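Local atomic coordinates of SsfS6 (Streptomyces sp. SF2575, PDB entry 4FZR), a protein that is a GT-B superfamily protein of the erythromycin biosynthesis protein CIII-like family, built from two Rossmann-like domains. Residues 200-212 and 382-394. Numbering follows the deposited sequence. Where two conformers were deposited one is given.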
ATOM      1  N   PRO A 200      27.631 -11.073  -5.744  1.00 56.22           N
ATOM      2  CA  PRO A 200      27.375 -11.835  -6.968  1.00 54.58           C
ATOM      3  C   PRO A 200      26.882 -10.939  -8.103  1.00 52.58           C
ATOM      4  O   PRO A 200      26.085 -11.381  -8.934  1.00 51.65           O
ATOM      5  CB  PRO A 200      26.275 -12.812  -6.536  1.00 50.17           C
ATOM      6  CG  PRO A 200      26.449 -12.971  -5.021  1.00 45.77           C
ATOM      7  CD  PRO A 200      27.375 -11.877  -4.537  1.00 50.45           C
ATOM      8  N   GLY A 201      27.362  -9.698  -8.140  1.00 55.13           N
ATOM      9  CA  GLY A 201      26.840  -8.708  -9.064  1.00 41.53           C
ATOM     10  C   GLY A 201      25.513  -8.182  -8.547  1.00 46.01           C
ATOM     11  O   GLY A 201      24.699  -7.651  -9.304  1.00 44.29           O
ATOM     12  N   THR A 202      25.303  -8.327  -7.242  1.00 42.75           N
ATOM     13  CA  THR A 202      24.022  -8.009  -6.631  1.00 40.35           C
ATOM     14  C   THR A 202      24.113  -6.824  -5.678  1.00 41.35           C
ATOM     15  O   THR A 202      25.197  -6.348  -5.348  1.00 42.36           O
ATOM     16  CB  THR A 202      23.471  -9.214  -5.853  1.00 45.75           C
ATOM     17  OG1 THR A 202      24.336  -9.510  -4.750  1.00 46.29           O
ATOM     18  CG2 THR A 202      23.369 -10.429  -6.762  1.00 41.16           C
ATOM     19  N   THR A 203      22.950  -6.358  -5.238  1.00 39.70           N
ATOM     20  CA  THR A 203      22.859  -5.239  -4.316  1.00 32.16           C
ATOM     21  C   THR A 203      21.997  -5.662  -3.138  1.00 29.21           C
ATOM     22  O   THR A 203      20.867  -6.110  -3.322  1.00 34.80           O
ATOM     23  CB  THR A 203      22.223  -4.007  -4.992  1.00 31.27           C
ATOM     24  OG1 THR A 203      22.865  -3.757  -6.250  1.00 37.70           O
ATOM     25  CG2 THR A 203      22.347  -2.780  -4.111  1.00 31.72           C
ATOM     26  N   LYS A 204      22.533  -5.538  -1.928  1.00 29.36           N
ATOM     27  CA  LYS A 204      21.782  -5.901  -0.735  1.00 26.09           C
ATOM     28  C   LYS A 204      20.602  -4.956  -0.531  1.00 23.93           C
ATOM     29  O   LYS A 204      20.676  -3.777  -0.872  1.00 22.90           O
ATOM     30  CB  LYS A 204      22.681  -5.861   0.504  1.00 22.28           C
ATOM     31  CG  LYS A 204      23.690  -6.991   0.592  1.00 36.88           C
ATOM     32  CD  LYS A 204      23.002  -8.341   0.548  1.00 31.44           C
ATOM     33  CE  LYS A 204      23.988  -9.475   0.739  1.00 37.24           C
ATOM     34  NZ  LYS A 204      23.337 -10.804   0.594  1.00 37.66           N
HETATM   35  N   MSE A 205      19.518  -5.486   0.026  1.00 19.05           N
HETATM   36  CA  MSE A 205      18.371  -4.672   0.406  1.00 22.81           C
HETATM   37  C   MSE A 205      17.707  -5.245   1.652  1.00 19.85           C
HETATM   38  O   MSE A 205      17.571  -6.458   1.796  1.00 17.69           O
HETATM   39  CB  MSE A 205      17.340  -4.610  -0.723  1.00 15.92           C
HETATM   40  CG  MSE A 205      16.212  -3.609  -0.449  1.00 28.51           C
HETATM   41 SE   MSE A 205      14.535  -3.934  -1.413  1.00 27.80          SE
HETATM   42  CE  MSE A 205      14.979  -3.276  -3.152  1.00 19.78           C
ATOM     43  N   ARG A 206      17.293  -4.362   2.553  0.52 18.53           N
ATOM     44  CA  ARG A 206      16.595  -4.763   3.767  0.52 18.44           C
ATOM     45  C   ARG A 206      15.196  -5.271   3.427  0.52 17.98           C
ATOM     46  O   ARG A 206      14.461  -4.628   2.681  0.52 20.45           O
ATOM     47  CB  ARG A 206      16.500  -3.575   4.723  0.52 18.32           C
ATOM     48  CG  ARG A 206      15.794  -3.872   6.032  0.52 18.49           C
ATOM     49  CD  ARG A 206      15.659  -2.610   6.866  0.52 20.04           C
ATOM     50  NE  ARG A 206      14.801  -2.804   8.030  0.52 24.18           N
ATOM     51  CZ  ARG A 206      14.518  -1.853   8.915  0.52 20.94           C
ATOM     52  NH1 ARG A 206      15.025  -0.637   8.775  0.52 20.42           N
ATOM     53  NH2 ARG A 206      13.726  -2.117   9.945  0.52 21.61           N
ATOM     54  N   TYR A 207      14.837  -6.429   3.972  1.00 13.06           N
ATOM     55  CA  TYR A 207      13.532  -7.020   3.720  1.00 13.07           C
ATOM     56  C   TYR A 207      12.476  -6.383   4.604  1.00 20.05           C
ATOM     57  O   TYR A 207      12.497  -6.547   5.823  1.00 14.72           O
ATOM     58  CB  TYR A 207      13.568  -8.521   3.981  1.00 14.74           C
ATOM     59  CG  TYR A 207      12.253  -9.219   3.737  1.00 22.26           C
ATOM     60  CD1 TYR A 207      11.884  -9.615   2.456  1.00 24.77           C
ATOM     61  CD2 TYR A 207      11.384  -9.493   4.786  1.00 18.43           C
ATOM     62  CE1 TYR A 207      10.686 -10.263   2.227  1.00 27.07           C
ATOM     63  CE2 TYR A 207      10.184 -10.144   4.566  1.00 19.96           C
ATOM     64  CZ  TYR A 207       9.840 -10.527   3.285  1.00 26.32           C
ATOM     65  OH  TYR A 207       8.646 -11.172   3.056  1.00 35.30           O
ATOM     66  N   VAL A 208      11.561  -5.644   3.985  1.00 18.76           N
ATOM     67  CA  VAL A 208      10.426  -5.080   4.701  1.00 14.99           C
ATOM     68  C   VAL A 208       9.245  -6.036   4.534  1.00 17.33           C
ATOM     69  O   VAL A 208       8.807  -6.299   3.412  1.00 16.39           O
ATOM     70  CB  VAL A 208      10.069  -3.675   4.182  1.00 18.17           C
ATOM     71  CG1 VAL A 208       8.776  -3.175   4.821  1.00 18.02           C
ATOM     72  CG2 VAL A 208      11.219  -2.704   4.449  1.00 17.15           C
ATOM     73  N   PRO A 209       8.742  -6.586   5.649  1.00 19.89           N
ATOM     74  CA  PRO A 209       7.681  -7.596   5.551  1.00 24.65           C
ATOM     75  C   PRO A 209       6.354  -7.047   5.030  1.00 29.59           C
ATOM     76  O   PRO A 209       5.903  -5.986   5.471  1.00 21.60           O
ATOM     77  CB  PRO A 209       7.511  -8.076   7.000  1.00 20.60           C
ATOM     78  CG  PRO A 209       8.756  -7.646   7.713  1.00 18.60           C
ATOM     79  CD  PRO A 209       9.199  -6.396   7.036  1.00 16.77           C
ATOM     80  N   TYR A 210       5.747  -7.761   4.087  1.00 18.87           N
ATOM     81  CA  TYR A 210       4.343  -7.548   3.773  1.00 20.58           C
ATOM     82  C   TYR A 210       3.612  -8.882   3.677  1.00 19.90           C
ATOM     83  O   TYR A 210       3.817  -9.651   2.739  1.00 16.80           O
ATOM     84  CB  TYR A 210       4.155  -6.763   2.476  1.00 12.35           C
ATOM     85  CG  TYR A 210       2.692  -6.541   2.166  1.00 16.30           C
ATOM     86  CD1 TYR A 210       1.937  -5.642   2.910  1.00 17.13           C
ATOM     87  CD2 TYR A 210       2.060  -7.250   1.154  1.00 15.74           C
ATOM     88  CE1 TYR A 210       0.597  -5.448   2.648  1.00 10.34           C
ATOM     89  CE2 TYR A 210       0.719  -7.060   0.882  1.00 13.82           C
ATOM     90  CZ  TYR A 210      -0.006  -6.157   1.631  1.00 12.94           C
ATOM     91  OH  TYR A 210      -1.342  -5.967   1.367  1.00 15.50           O
ATOM     92  N   ASN A 211       2.750  -9.140   4.654  1.00 24.29           N
ATOM     93  CA  ASN A 211       1.992 -10.381   4.695  1.00 38.94           C
ATOM     94  C   ASN A 211       0.496 -10.101   4.795  1.00 45.12           C
ATOM     95  O   ASN A 211      -0.308 -11.027   4.917  1.00 46.02           O
ATOM     96  CB  ASN A 211       2.411 -11.231   5.900  1.00 25.14           C
ATOM     97  CG  ASN A 211       3.904 -11.164   6.184  1.00 35.59           C
ATOM     98  OD1 ASN A 211       4.345 -10.416   7.055  1.00 35.60           O
ATOM     99  ND2 ASN A 211       4.687 -11.954   5.461  1.00 26.97           N
ATOM    100  N   GLY A 212       0.125  -8.825   4.722  1.00 37.68           N
ATOM    101  CA  GLY A 212      -1.202  -8.384   5.117  1.00 35.00           C
ATOM    102  C   GLY A 212      -2.292  -8.602   4.087  1.00 40.13           C
ATOM    103  O   GLY A 212      -2.014  -8.729   2.896  1.00 49.16           O
HETATM  104  N   MSE A 382      20.199  -7.284   9.256  1.00 25.96           N
HETATM  105  CA  MSE A 382      19.313  -6.885   8.168  1.00 27.03           C
HETATM  106  C   MSE A 382      18.941  -5.414   8.279  1.00 26.52           C
HETATM  107  O   MSE A 382      18.795  -4.719   7.272  1.00 22.98           O
HETATM  108  CB  MSE A 382      18.043  -7.730   8.189  1.00 21.44           C
HETATM  109  CG  MSE A 382      18.287  -9.190   7.876  1.00 34.51           C
HETATM  110 SE   MSE A 382      16.679 -10.277   8.044  1.00 48.50          SE
HETATM  111  CE  MSE A 382      15.518  -9.244   6.856  1.00 36.25           C
ATOM    112  N   ALA A 383      18.796  -4.944   9.512  1.00 26.70           N
ATOM    113  CA  ALA A 383      18.386  -3.569   9.766  1.00 25.40           C
ATOM    114  C   ALA A 383      19.416  -2.544   9.282  1.00 29.69           C
ATOM    115  O   ALA A 383      19.091  -1.368   9.125  1.00 32.92           O
ATOM    116  CB  ALA A 383      18.097  -3.379  11.252  1.00 25.25           C
ATOM    117  N   THR A 384      20.650  -2.982   9.042  1.00 22.75           N
ATOM    118  CA  THR A 384      21.690  -2.073   8.560  1.00 28.90           C
ATOM    119  C   THR A 384      21.693  -1.977   7.037  1.00 25.20           C
ATOM    120  O   THR A 384      22.350  -1.107   6.467  1.00 30.05           O
ATOM    121  CB  THR A 384      23.102  -2.502   9.027  1.00 35.97           C
ATOM    122  OG1 THR A 384      23.461  -3.748   8.414  1.00 28.29           O
ATOM    123  CG2 THR A 384      23.155  -2.635  10.544  1.00 26.39           C
ATOM    124  N   LEU A 385      20.952  -2.862   6.380  1.00 22.19           N
ATOM    125  CA  LEU A 385      20.961  -2.924   4.925  1.00 19.67           C
ATOM    126  C   LEU A 385      20.139  -1.778   4.335  1.00 21.44           C
ATOM    127  O   LEU A 385      19.271  -1.218   5.009  1.00 21.46           O
ATOM    128  CB  LEU A 385      20.439  -4.282   4.444  1.00 17.24           C
ATOM    129  CG  LEU A 385      21.283  -5.491   4.861  1.00 28.95           C
ATOM    130  CD1 LEU A 385      20.655  -6.783   4.348  1.00 22.35           C
ATOM    131  CD2 LEU A 385      22.720  -5.346   4.364  1.00 23.55           C
ATOM    132  N   PRO A 386      20.433  -1.404   3.081  1.00 19.99           N
ATOM    133  CA  PRO A 386      19.692  -0.335   2.400  1.00 20.36           C
ATOM    134  C   PRO A 386      18.201  -0.649   2.331  1.00 18.01           C
ATOM    135  O   PRO A 386      17.838  -1.760   1.956  1.00 18.68           O
ATOM    136  CB  PRO A 386      20.298  -0.330   0.990  1.00 25.54           C
ATOM    137  CG  PRO A 386      21.639  -0.972   1.138  1.00 16.09           C
ATOM    138  CD  PRO A 386      21.490  -1.978   2.230  1.00 17.17           C
ATOM    139  N   THR A 387      17.356   0.308   2.699  1.00 17.13           N
ATOM    140  CA  THR A 387      15.911   0.118   2.636  1.00 16.59           C
ATOM    141  C   THR A 387      15.436   0.147   1.187  1.00 17.69           C
ATOM    142  O   THR A 387      16.170   0.585   0.300  1.00 18.06           O
ATOM    143  CB  THR A 387      15.171   1.225   3.397  1.00 16.85           C
ATOM    144  OG1 THR A 387      15.297   2.465   2.684  1.00 12.75           O
ATOM    145  CG2 THR A 387      15.734   1.376   4.799  1.00 15.80           C
ATOM    146  N   PRO A 388      14.205  -0.331   0.939  1.00 20.00           N
ATOM    147  CA  PRO A 388      13.586  -0.196  -0.385  1.00 15.50           C
ATOM    148  C   PRO A 388      13.594   1.243  -0.906  1.00 11.35           C
ATOM    149  O   PRO A 388      13.748   1.457  -2.108  1.00  9.16           O
ATOM    150  CB  PRO A 388      12.160  -0.688  -0.143  1.00 14.75           C
ATOM    151  CG  PRO A 388      12.327  -1.729   0.920  1.00 12.17           C
ATOM    152  CD  PRO A 388      13.414  -1.202   1.827  1.00 13.07           C
ATOM    153  N   ALA A 389      13.435   2.217  -0.016  1.00 10.01           N
ATOM    154  CA  ALA A 389      13.516   3.621  -0.413  1.00 15.71           C
ATOM    155  C   ALA A 389      14.919   3.949  -0.929  1.00 20.99           C
ATOM    156  O   ALA A 389      15.073   4.679  -1.911  1.00 16.41           O
ATOM    157  CB  ALA A 389      13.151   4.531   0.755  1.00 12.83           C
ATOM    158  N   ASP A 390      15.938   3.397  -0.268  1.00 21.37           N
ATOM    159  CA  ASP A 390      17.327   3.587  -0.690  1.00 17.12           C
ATOM    160  C   ASP A 390      17.527   3.014  -2.095  1.00 19.60           C
ATOM    161  O   ASP A 390      18.141   3.647  -2.955  1.00 26.04           O
ATOM    162  CB  ASP A 390      18.314   2.909   0.278  1.00 14.17           C
ATOM    163  CG  ASP A 390      18.297   3.511   1.682  1.00 22.69           C
ATOM    164  OD1 ASP A 390      17.995   4.713   1.833  1.00 23.35           O
ATOM    165  OD2 ASP A 390      18.607   2.775   2.645  1.00 26.25           O
ATOM    166  N   ILE A 391      17.005   1.811  -2.319  1.00 14.60           N
ATOM    167  CA  ILE A 391      17.151   1.125  -3.603  1.00 15.12           C
ATOM    168  C   ILE A 391      16.500   1.885  -4.759  1.00 17.20           C
ATOM    169  O   ILE A 391      16.979   1.834  -5.893  1.00 22.68           O
ATOM    170  CB  ILE A 391      16.559  -0.299  -3.548  1.00 14.48           C
ATOM    171  CG1 ILE A 391      17.431  -1.201  -2.667  1.00 19.86           C
ATOM    172  CG2 ILE A 391      16.410  -0.883  -4.960  1.00 14.20           C
ATOM    173  CD1 ILE A 391      18.883  -1.263  -3.078  1.00 18.20           C
ATOM    174  N   VAL A 392      15.409   2.587  -4.476  1.00 18.98           N
ATOM    175  CA  VAL A 392      14.742   3.370  -5.507  1.00 22.11           C
ATOM    176  C   VAL A 392      15.674   4.468  -6.014  1.00 23.72           C
ATOM    177  O   VAL A 392      15.730   4.741  -7.213  1.00 25.16           O
ATOM    178  CB  VAL A 392      13.419   3.989  -5.001  1.00 19.14           C
ATOM    179  CG1 VAL A 392      12.871   4.976  -6.021  1.00 16.89           C
ATOM    180  CG2 VAL A 392      12.393   2.900  -4.714  1.00 12.50           C
ATOM    181  N   ARG A 393      16.418   5.087  -5.102  1.00 26.63           N
ATOM    182  CA  ARG A 393      17.380   6.115  -5.483  1.00 30.83           C
ATOM    183  C   ARG A 393      18.449   5.525  -6.395  1.00 29.03           C
ATOM    184  O   ARG A 393      18.854   6.145  -7.377  1.00 31.64           O
ATOM    185  CB  ARG A 393      18.016   6.743  -4.245  1.00 24.85           C
ATOM    186  CG  ARG A 393      17.039   7.571  -3.440  1.00 25.08           C
ATOM    187  CD  ARG A 393      17.661   8.126  -2.184  1.00 34.42           C
ATOM    188  NE  ARG A 393      16.766   7.950  -1.036  1.00 46.98           N
ATOM    189  CZ  ARG A 393      17.062   7.246   0.056  1.00 42.47           C
ATOM    190  NH1 ARG A 393      18.227   6.620   0.187  1.00 46.60           N
ATOM    191  NH2 ARG A 393      16.175   7.153   1.034  1.00 33.91           N
ATOM    192  N   LEU A 394      18.897   4.319  -6.070  1.00 23.05           N
ATOM    193  CA  LEU A 394      19.828   3.601  -6.931  1.00 30.07           C
ATOM    194  C   LEU A 394      19.222   3.423  -8.319  1.00 32.52           C
ATOM    195  O   LEU A 394      19.840   3.772  -9.325  1.00 40.51           O
ATOM    196  CB  LEU A 394      20.175   2.234  -6.333  1.00 25.09           C
ATOM    197  CG  LEU A 394      21.425   2.158  -5.452  1.00 36.86           C
ATOM    198  CD1 LEU A 394      21.390   3.195  -4.342  1.00 40.32           C
ATOM    199  CD2 LEU A 394      21.567   0.760  -4.872  1.00 35.74           C
TER
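Arg-206 buries the most surface in this contact, and it engages residues 382-394 through both backbone and side chain. Its N donates to Pro-386 O at 2.7 Å, a nearly straight bond (174° at the hydrogen). The same oxygen also receives a CA-H...O contact from Met-205 CA at 3.3 Å, so two successive residues converge on one carbonyl. In the conformer described, with CG anti to the backbone N (chi1 -180°) and the chain extended to NE, the Arg-206 side chain runs along the Met-382 to Leu-385 type I turn. Its CG lies 3.4 Å from Met-382 O, and Ala-383 CA lies over one guanidinium face, toward its rim.

Selenomethionine Met-205 fills the helix side of the contact. The Met-205 and Pro-388 side chains cross at about a right angle, with Met-205 SE 3.9 Å from Pro-388 CG, while Met-205 CE reaches Ile-391 beside CG1 and CG2. Leu-35 and Ile-187 also touch Met-205, so the buried side chain lies between helix 33-41, strand 185-188 and the helix starting at Pro-388. There, Pro-388 follows Thr-387, whose OG1 accepts from Asp-390 N at 3.2 Å; Asp-390 OD2 accepts from Thr-387 N in return, completing a capping box. The evidence fits the GT-B fold, in which the C-terminal helix crosses back to pack on the N-terminal domain, here beside edge strand 203-204 and the interdomain linker.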